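Local coordinates for putative carboxylesterase (PDB 3BJR), which probably hydrolyses carboxylic esters as an alpha/beta-hydrolase, although its natural substrate is not established, at residues Ile53-Ile64 with Tyr81-Thr92; Leu91-Pro101 with Pro170-Phe178. All coordinates share one frame; numbering follows the deposited sequence.

Contact 1 of 2, residues Ile53-Ile64 with Tyr81-Thr92; sequences IIIVPGGSYTHI and YQAFYLEYTLLT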
# COMPACT_ATOMS: atom_id res chain seq x y z
N ILE A 53 -15.66 10.30 -13.11
CA ILE A 53 -15.23 8.93 -12.84
C ILE A 53 -16.03 7.99 -13.73
O ILE A 53 -17.23 8.17 -13.88
CB ILE A 53 -15.48 8.52 -11.34
CG1 ILE A 53 -14.57 9.30 -10.41
CG2 ILE A 53 -15.07 7.04 -11.13
CD1 ILE A 53 -13.09 8.76 -10.43
N ILE A 54 -15.38 6.98 -14.30
CA ILE A 54 -16.08 5.90 -15.04
C ILE A 54 -15.79 4.61 -14.28
O ILE A 54 -14.67 4.11 -14.30
CB ILE A 54 -15.61 5.67 -16.52
CG1 ILE A 54 -15.62 6.98 -17.37
CG2 ILE A 54 -16.46 4.50 -17.16
CD1 ILE A 54 -14.77 6.92 -18.66
N ILE A 55 -16.79 4.09 -13.59
CA ILE A 55 -16.68 2.85 -12.82
C ILE A 55 -16.71 1.67 -13.78
O ILE A 55 -17.62 1.58 -14.60
CB ILE A 55 -17.85 2.71 -11.80
CG1 ILE A 55 -17.90 3.90 -10.83
CG2 ILE A 55 -17.87 1.29 -11.01
CD1 ILE A 55 -16.78 3.98 -9.83
N VAL A 56 -15.67 0.83 -13.76
CA VAL A 56 -15.62 -0.40 -14.57
C VAL A 56 -15.79 -1.53 -13.52
O VAL A 56 -14.86 -1.86 -12.76
CB VAL A 56 -14.35 -0.52 -15.39
CG1 VAL A 56 -14.43 -1.75 -16.30
CG2 VAL A 56 -14.12 0.77 -16.21
N PRO A 57 -17.02 -2.07 -13.41
CA PRO A 57 -17.28 -3.01 -12.34
C PRO A 57 -16.75 -4.43 -12.58
O PRO A 57 -16.06 -4.70 -13.59
CB PRO A 57 -18.81 -2.98 -12.25
CG PRO A 57 -19.24 -2.70 -13.59
CD PRO A 57 -18.23 -1.82 -14.22
N GLY A 58 -17.04 -5.30 -11.60
CA GLY A 58 -16.67 -6.68 -11.64
C GLY A 58 -17.73 -7.45 -12.34
O GLY A 58 -18.52 -6.90 -13.12
N GLY A 59 -17.82 -8.74 -12.00
CA GLY A 59 -18.84 -9.61 -12.58
C GLY A 59 -18.34 -10.84 -13.31
O GLY A 59 -19.15 -11.55 -13.90
N SER A 60 -17.02 -11.08 -13.27
CA SER A 60 -16.40 -12.29 -13.88
C SER A 60 -16.65 -12.45 -15.36
O SER A 60 -16.46 -13.53 -15.89
CB SER A 60 -16.86 -13.58 -13.16
OG SER A 60 -16.53 -13.47 -11.81
N TYR A 61 -17.06 -11.36 -16.02
CA TYR A 61 -17.40 -11.33 -17.45
C TYR A 61 -18.65 -12.13 -17.74
O TYR A 61 -18.92 -12.40 -18.89
CB TYR A 61 -16.24 -11.76 -18.38
CG TYR A 61 -14.98 -10.99 -18.12
CD1 TYR A 61 -14.86 -9.65 -18.51
CD2 TYR A 61 -13.91 -11.57 -17.45
CE1 TYR A 61 -13.69 -8.91 -18.20
CE2 TYR A 61 -12.77 -10.86 -17.18
CZ TYR A 61 -12.66 -9.54 -17.56
OH TYR A 61 -11.51 -8.87 -17.25
N THR A 62 -19.43 -12.47 -16.71
CA THR A 62 -20.69 -13.22 -16.91
C THR A 62 -21.95 -12.34 -16.79
O THR A 62 -22.99 -12.64 -17.36
CB THR A 62 -20.80 -14.41 -15.91
OG1 THR A 62 -20.79 -13.90 -14.57
CG2 THR A 62 -19.65 -15.40 -16.09
N HIS A 63 -21.81 -11.23 -16.06
CA HIS A 63 -22.91 -10.32 -15.79
C HIS A 63 -22.27 -9.03 -15.30
O HIS A 63 -21.06 -9.00 -15.03
CB HIS A 63 -23.81 -10.92 -14.67
CG HIS A 63 -23.20 -10.85 -13.30
ND1 HIS A 63 -23.72 -10.08 -12.28
CD2 HIS A 63 -22.08 -11.43 -12.80
CE1 HIS A 63 -22.94 -10.16 -11.22
NE2 HIS A 63 -21.93 -10.96 -11.51
N ILE A 64 -23.04 -7.95 -15.23
CA ILE A 64 -22.57 -6.72 -14.60
C ILE A 64 -23.42 -6.57 -13.33
O ILE A 64 -24.64 -6.61 -13.42
CB ILE A 64 -22.68 -5.48 -15.54
CG1 ILE A 64 -21.69 -5.58 -16.74
CG2 ILE A 64 -22.39 -4.18 -14.79
CD1 ILE A 64 -20.20 -5.34 -16.37
N TYR A 81 -17.87 14.58 -8.24
CA TYR A 81 -17.55 14.00 -9.51
C TYR A 81 -18.80 13.78 -10.30
O TYR A 81 -19.85 13.56 -9.73
CB TYR A 81 -16.85 12.63 -9.32
CG TYR A 81 -15.44 12.76 -8.81
CD1 TYR A 81 -15.20 12.97 -7.46
CD2 TYR A 81 -14.36 12.69 -9.66
CE1 TYR A 81 -13.90 13.11 -6.99
CE2 TYR A 81 -13.08 12.83 -9.19
CZ TYR A 81 -12.86 13.06 -7.84
OH TYR A 81 -11.59 13.19 -7.33
N GLN A 82 -18.69 13.89 -11.62
CA GLN A 82 -19.74 13.40 -12.49
C GLN A 82 -19.38 11.91 -12.49
O GLN A 82 -18.22 11.57 -12.66
CB GLN A 82 -19.67 14.01 -13.89
CG GLN A 82 -19.84 15.56 -13.99
CD GLN A 82 -21.19 16.11 -13.59
OE1 GLN A 82 -21.70 15.76 -12.56
NE2 GLN A 82 -21.75 16.99 -14.41
N ALA A 83 -20.32 11.01 -12.27
CA ALA A 83 -19.96 9.59 -12.15
C ALA A 83 -20.69 8.72 -13.14
O ALA A 83 -21.89 8.86 -13.30
CB ALA A 83 -20.22 9.13 -10.74
N PHE A 84 -19.96 7.83 -13.82
CA PHE A 84 -20.56 6.92 -14.78
C PHE A 84 -20.23 5.48 -14.43
O PHE A 84 -19.28 5.20 -13.69
CB PHE A 84 -19.98 7.17 -16.18
CG PHE A 84 -20.28 8.52 -16.75
CD1 PHE A 84 -19.62 9.64 -16.30
CD2 PHE A 84 -21.22 8.65 -17.77
CE1 PHE A 84 -19.92 10.88 -16.85
CE2 PHE A 84 -21.51 9.88 -18.31
CZ PHE A 84 -20.86 11.00 -17.85
N TYR A 85 -21.03 4.54 -14.94
CA TYR A 85 -20.64 3.14 -14.87
C TYR A 85 -20.78 2.51 -16.23
O TYR A 85 -21.66 2.87 -16.99
CB TYR A 85 -21.32 2.34 -13.75
CG TYR A 85 -22.78 2.07 -13.83
CD1 TYR A 85 -23.28 1.08 -14.63
CD2 TYR A 85 -23.66 2.73 -12.99
CE1 TYR A 85 -24.60 0.76 -14.64
CE2 TYR A 85 -25.02 2.40 -13.00
CZ TYR A 85 -25.48 1.42 -13.83
OH TYR A 85 -26.84 1.11 -13.86
N LEU A 86 -19.84 1.61 -16.54
CA LEU A 86 -19.80 0.92 -17.82
C LEU A 86 -20.27 -0.52 -17.72
O LEU A 86 -19.66 -1.30 -17.02
CB LEU A 86 -18.35 0.94 -18.37
CG LEU A 86 -18.09 0.26 -19.73
CD1 LEU A 86 -18.87 0.93 -20.87
CD2 LEU A 86 -16.61 0.21 -19.97
N GLU A 87 -21.34 -0.86 -18.42
CA GLU A 87 -21.76 -2.22 -18.62
C GLU A 87 -21.04 -2.67 -19.91
O GLU A 87 -21.46 -2.38 -21.00
CB GLU A 87 -23.27 -2.34 -18.75
CG GLU A 87 -24.01 -1.95 -17.50
CD GLU A 87 -25.51 -2.11 -17.66
OE1 GLU A 87 -25.94 -3.27 -17.74
OE2 GLU A 87 -26.25 -1.11 -17.70
N TYR A 88 -19.90 -3.31 -19.74
CA TYR A 88 -19.08 -3.79 -20.85
C TYR A 88 -19.50 -5.14 -21.42
O TYR A 88 -20.36 -5.82 -20.88
CB TYR A 88 -17.61 -3.83 -20.42
CG TYR A 88 -17.30 -4.54 -19.09
CD1 TYR A 88 -17.19 -5.93 -19.01
CD2 TYR A 88 -17.09 -3.81 -17.94
CE1 TYR A 88 -16.90 -6.55 -17.81
CE2 TYR A 88 -16.81 -4.44 -16.72
CZ TYR A 88 -16.73 -5.81 -16.66
OH TYR A 88 -16.44 -6.43 -15.48
N THR A 89 -18.90 -5.49 -22.56
CA THR A 89 -19.16 -6.76 -23.25
C THR A 89 -18.87 -7.94 -22.35
O THR A 89 -17.84 -7.99 -21.67
CB THR A 89 -18.32 -6.88 -24.53
OG1 THR A 89 -18.54 -5.72 -25.31
CG2 THR A 89 -18.69 -8.13 -25.35
N LEU A 90 -19.80 -8.90 -22.35
CA LEU A 90 -19.71 -10.08 -21.53
C LEU A 90 -19.47 -11.31 -22.40
O LEU A 90 -19.54 -11.24 -23.62
CB LEU A 90 -21.01 -10.24 -20.69
CG LEU A 90 -21.44 -9.05 -19.81
CD1 LEU A 90 -22.86 -9.26 -19.26
CD2 LEU A 90 -20.47 -8.83 -18.75
N LEU A 91 -19.17 -12.43 -21.76
CA LEU A 91 -18.95 -13.71 -22.47
C LEU A 91 -20.16 -14.14 -23.25
O LEU A 91 -20.03 -14.74 -24.31
CB LEU A 91 -18.54 -14.80 -21.49
CG LEU A 91 -17.10 -14.65 -20.98
CD1 LEU A 91 -16.88 -15.23 -19.56
CD2 LEU A 91 -16.16 -15.25 -22.03
N THR A 92 -21.34 -13.82 -22.74
CA THR A 92 -22.59 -14.12 -23.45
C THR A 92 -22.80 -13.26 -24.70
O THR A 92 -23.52 -13.66 -25.60
CB THR A 92 -23.82 -13.99 -22.52
OG1 THR A 92 -23.63 -12.86 -21.65
CG2 THR A 92 -24.00 -15.27 -21.68
O HOH W 1 -18.23 -8.72 -15.63
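Tyr88 holds its CG between its own backbone N and carbonyl carbon (chi1 50°), and this swings the ring under the loop that follows strand 53-56. From the other segment, Ile64 sets CG1 beside its backbone N (chi1 -68°) and bends again at the next bond, so that CD1 drops onto the Tyr88 ring. The methyl lies over the ring centre, 3.5 Å from the centroid, as a CH-pi contact. Val56 CG1 meets Tyr88 CE2 of the same ring at 3.6 Å. Tyr61 comes rim to rim with it, the two planes at 57°. Pro57 O lies at the edge of the ring, and Tyr88 OH donates to it at 2.6 Å, from above the carbonyl plane. A water donates to Tyr88 OH and to His63 O and accepts from Tyr61 N, so it ties the loop to the tyrosine.

The two strands are parallel neighbours in the central sheet of an alpha/beta-hydrolase fold. They are joined by helix 66-77 in a beta-alpha-beta unit. Ile53, Ile54 and Ile55 pair with Ala83, Phe84 and Tyr85. Backbone bonds run back and forth between the strands, with Ile55 N to Phe84 O the shortest at 2.7 Å. Ile53 and Tyr85 pack against helix 66-77 on one face of the sheet. Val56 lies against helix 133-153 and touches the likely nucleophile elbow. At the start of the pairing, Ile53 CG1 approaches Tyr81 CD2 at 3.5 Å, while the Tyr81 hydroxyl bonds to Arg283. Further along, past Tyr88, Leu91 N donates almost straight to Tyr61 O at 2.9 Å, and Leu91 CD1 packs on Tyr61 CB.

Contact 2 of 2, residues Leu91-Pro101 with Pro170-Phe178; sequences LTDQQPLGLAP and PVISPLLGF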
# COMPACT_ATOMS: atom_id res chain seq x y z
N LEU A 91 -19.17 -12.43 -21.76
CA LEU A 91 -18.95 -13.71 -22.47
C LEU A 91 -20.16 -14.14 -23.25
O LEU A 91 -20.03 -14.74 -24.31
CB LEU A 91 -18.54 -14.80 -21.49
CG LEU A 91 -17.10 -14.65 -20.98
CD1 LEU A 91 -16.88 -15.23 -19.56
CD2 LEU A 91 -16.16 -15.25 -22.03
N THR A 92 -21.34 -13.82 -22.74
CA THR A 92 -22.59 -14.12 -23.45
C THR A 92 -22.80 -13.26 -24.70
O THR A 92 -23.52 -13.66 -25.60
CB THR A 92 -23.82 -13.99 -22.52
OG1 THR A 92 -23.63 -12.86 -21.65
CG2 THR A 92 -24.00 -15.27 -21.68
N ASP A 93 -22.18 -12.08 -24.75
CA ASP A 93 -22.27 -11.21 -25.93
C ASP A 93 -21.28 -11.63 -27.01
O ASP A 93 -21.55 -11.54 -28.20
CB ASP A 93 -21.95 -9.78 -25.58
CG ASP A 93 -22.86 -9.24 -24.54
OD1 ASP A 93 -24.09 -9.27 -24.75
OD2 ASP A 93 -22.32 -8.76 -23.51
N GLN A 94 -20.11 -12.08 -26.58
CA GLN A 94 -19.07 -12.42 -27.50
C GLN A 94 -18.07 -13.40 -26.91
O GLN A 94 -17.58 -13.23 -25.78
CB GLN A 94 -18.39 -11.12 -27.94
CG GLN A 94 -16.99 -11.24 -28.45
CD GLN A 94 -16.46 -9.92 -28.93
OE1 GLN A 94 -17.21 -9.10 -29.47
NE2 GLN A 94 -15.17 -9.71 -28.76
N GLN A 95 -17.77 -14.43 -27.69
CA GLN A 95 -16.77 -15.39 -27.27
C GLN A 95 -15.90 -15.79 -28.48
O GLN A 95 -16.44 -16.14 -29.54
CB GLN A 95 -17.39 -16.60 -26.60
CG GLN A 95 -16.42 -17.13 -25.55
CD GLN A 95 -16.79 -18.46 -25.03
OE1 GLN A 95 -17.55 -19.21 -25.66
NE2 GLN A 95 -16.21 -18.81 -23.90
N PRO A 96 -14.55 -15.70 -28.32
CA PRO A 96 -13.83 -15.26 -27.11
C PRO A 96 -14.07 -13.78 -26.85
O PRO A 96 -14.28 -13.00 -27.79
CB PRO A 96 -12.36 -15.52 -27.45
CG PRO A 96 -12.32 -15.38 -28.94
CD PRO A 96 -13.62 -15.98 -29.43
N LEU A 97 -14.04 -13.39 -25.58
CA LEU A 97 -14.31 -12.02 -25.22
C LEU A 97 -13.31 -11.08 -25.92
O LEU A 97 -13.67 -9.99 -26.39
CB LEU A 97 -14.24 -11.85 -23.70
CG LEU A 97 -14.86 -10.61 -23.12
CD1 LEU A 97 -16.27 -10.32 -23.71
CD2 LEU A 97 -14.87 -10.75 -21.59
N GLY A 98 -12.08 -11.55 -26.01
CA GLY A 98 -11.00 -10.80 -26.62
C GLY A 98 -10.66 -9.68 -25.68
O GLY A 98 -10.63 -9.88 -24.48
N LEU A 99 -10.38 -8.51 -26.26
CA LEU A 99 -10.17 -7.27 -25.52
C LEU A 99 -11.38 -6.32 -25.66
O LEU A 99 -11.24 -5.13 -25.41
CB LEU A 99 -8.87 -6.56 -25.96
CG LEU A 99 -7.70 -6.85 -25.01
CD1 LEU A 99 -7.38 -8.35 -24.92
CD2 LEU A 99 -6.48 -6.03 -25.44
N ALA A 100 -12.56 -6.86 -25.97
CA ALA A 100 -13.75 -6.05 -26.16
C ALA A 100 -14.04 -5.09 -25.01
O ALA A 100 -14.45 -3.97 -25.26
CB ALA A 100 -14.97 -6.91 -26.45
N PRO A 101 -13.92 -5.53 -23.75
CA PRO A 101 -14.15 -4.60 -22.63
C PRO A 101 -13.20 -3.44 -22.49
O PRO A 101 -13.59 -2.39 -21.97
CB PRO A 101 -14.02 -5.51 -21.41
CG PRO A 101 -14.40 -6.85 -21.94
CD PRO A 101 -13.68 -6.88 -23.24
N PRO A 170 -8.24 -5.54 -7.82
CA PRO A 170 -8.16 -6.09 -9.16
C PRO A 170 -8.03 -7.60 -9.17
O PRO A 170 -7.32 -8.15 -8.36
CB PRO A 170 -6.90 -5.43 -9.75
CG PRO A 170 -6.27 -4.63 -8.67
CD PRO A 170 -7.09 -4.69 -7.47
N VAL A 171 -8.68 -8.25 -10.13
CA VAL A 171 -8.69 -9.69 -10.31
C VAL A 171 -8.43 -9.99 -11.77
O VAL A 171 -9.09 -9.48 -12.62
CB VAL A 171 -10.07 -10.32 -9.86
CG1 VAL A 171 -10.23 -11.78 -10.40
CG2 VAL A 171 -10.23 -10.24 -8.35
N ILE A 172 -7.44 -10.82 -12.05
CA ILE A 172 -7.14 -11.29 -13.41
C ILE A 172 -7.84 -12.60 -13.72
O ILE A 172 -7.73 -13.53 -12.99
CB ILE A 172 -5.65 -11.51 -13.57
CG1 ILE A 172 -4.91 -10.20 -13.35
CG2 ILE A 172 -5.36 -12.12 -14.95
CD1 ILE A 172 -3.45 -10.38 -13.40
N SER A 173 -8.57 -12.68 -14.80
CA SER A 173 -9.25 -13.89 -15.20
C SER A 173 -8.74 -14.17 -16.60
O SER A 173 -8.48 -13.23 -17.32
CB SER A 173 -10.79 -13.71 -15.23
OG SER A 173 -11.47 -14.61 -16.15
N PRO A 174 -8.63 -15.45 -16.99
CA PRO A 174 -8.22 -15.78 -18.32
C PRO A 174 -9.33 -15.67 -19.33
O PRO A 174 -9.10 -16.01 -20.50
CB PRO A 174 -7.76 -17.21 -18.19
CG PRO A 174 -8.60 -17.78 -17.13
CD PRO A 174 -8.81 -16.66 -16.17
N LEU A 175 -10.51 -15.18 -18.93
CA LEU A 175 -11.64 -15.05 -19.88
C LEU A 175 -11.43 -13.88 -20.84
O LEU A 175 -11.89 -13.91 -21.98
CB LEU A 175 -12.97 -14.95 -19.13
CG LEU A 175 -13.26 -16.27 -18.37
CD1 LEU A 175 -14.21 -16.11 -17.16
CD2 LEU A 175 -13.72 -17.36 -19.41
N LEU A 176 -10.71 -12.87 -20.35
CA LEU A 176 -10.34 -11.73 -21.14
C LEU A 176 -9.14 -12.15 -22.02
O LEU A 176 -8.10 -12.57 -21.49
CB LEU A 176 -9.97 -10.58 -20.20
CG LEU A 176 -9.76 -9.20 -20.80
CD1 LEU A 176 -11.10 -8.66 -21.30
CD2 LEU A 176 -9.11 -8.24 -19.81
N GLY A 177 -9.29 -12.05 -23.35
CA GLY A 177 -8.23 -12.40 -24.32
C GLY A 177 -8.65 -13.41 -25.40
O GLY A 177 -9.82 -13.82 -25.47
N PHE A 178 -7.69 -13.78 -26.25
CA PHE A 178 -7.88 -14.78 -27.32
C PHE A 178 -7.07 -16.06 -27.01
O PHE A 178 -6.88 -16.95 -27.86
CB PHE A 178 -7.49 -14.19 -28.69
CG PHE A 178 -8.33 -12.99 -29.12
CD1 PHE A 178 -8.09 -11.72 -28.58
CD2 PHE A 178 -9.33 -13.12 -30.08
CE1 PHE A 178 -8.86 -10.60 -28.99
CE2 PHE A 178 -10.10 -12.02 -30.49
CZ PHE A 178 -9.87 -10.77 -29.94
O HOH W 2 -13.03 -15.26 -23.66
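Gly98 and Gly177 run side by side, their CA atoms 3.9 Å apart, as a single antiparallel hydrogen-bonded pair. Gly98 sits in a type II' turn from Leu97 to Ala100, which leads into helix 100-114. Gly177 belongs to the loop after strand 165-168, so the pair joins two loops of the alpha/beta-hydrolase fold. Both bonds between the glycines are bent and weak: Gly177 N to Gly98 O at 2.8 Å, and Gly98 N to Gly177 O at 3.2 Å.

The tightly packed side is buried. Leu176 sets CG anti to its backbone N (chi1 -170°), which carries CD1 back to the helix start, 3.7 Å from Pro101 CD. Its side chain also touches His136 and Leu140 of helix 133-153. Leu97 CB rests against the carbonyl of Leu175, and a water accepts from Leu97 N at 2.9 Å. Leu99 turns CD1 toward Gly177 CA and otherwise packs on Trp188 and Leu195.

The other side faces solvent, with Leu175, Pro96 and Phe178 all exposed. Leu175 meets Leu91 methyl to methyl, the side chains crossing at about a right angle with Leu91 CD1 to Leu175 CD1 at 3.7 Å. Just before it, Leu175 N donates to Ser173 OG at 3.0 Å, an ST turn. Phe178 lies with one face of its ring over Gly98 CA, although the modelled spacing is too short to be relied on. Pro96, which follows a cis peptide bond, runs across Phe178 at about a right angle, with Pro96 CG 3.9 Å from Phe178 CD2.

After strands 21-26 and 33-38, the chain runs along strand 50-56 and through the loop up to Ile64. It passes through helix 66-77 and returns on strand 82-87, where contact 1 closes the beta-alpha-beta unit. The chain then goes straight on into residues 91-101. These are met by 170-178, much later in the chain, after strands 125-131 and 165-168 and helix 133-153. Contact 2 therefore closes a far longer loop. The two contacts follow in series and neither nests in the other. They share Leu91 and Thr92. They also touch directly: Tyr61 of contact 1 packs on Leu97 and Leu176, so the loop after strand 50-56 packs on both segments of contact 2.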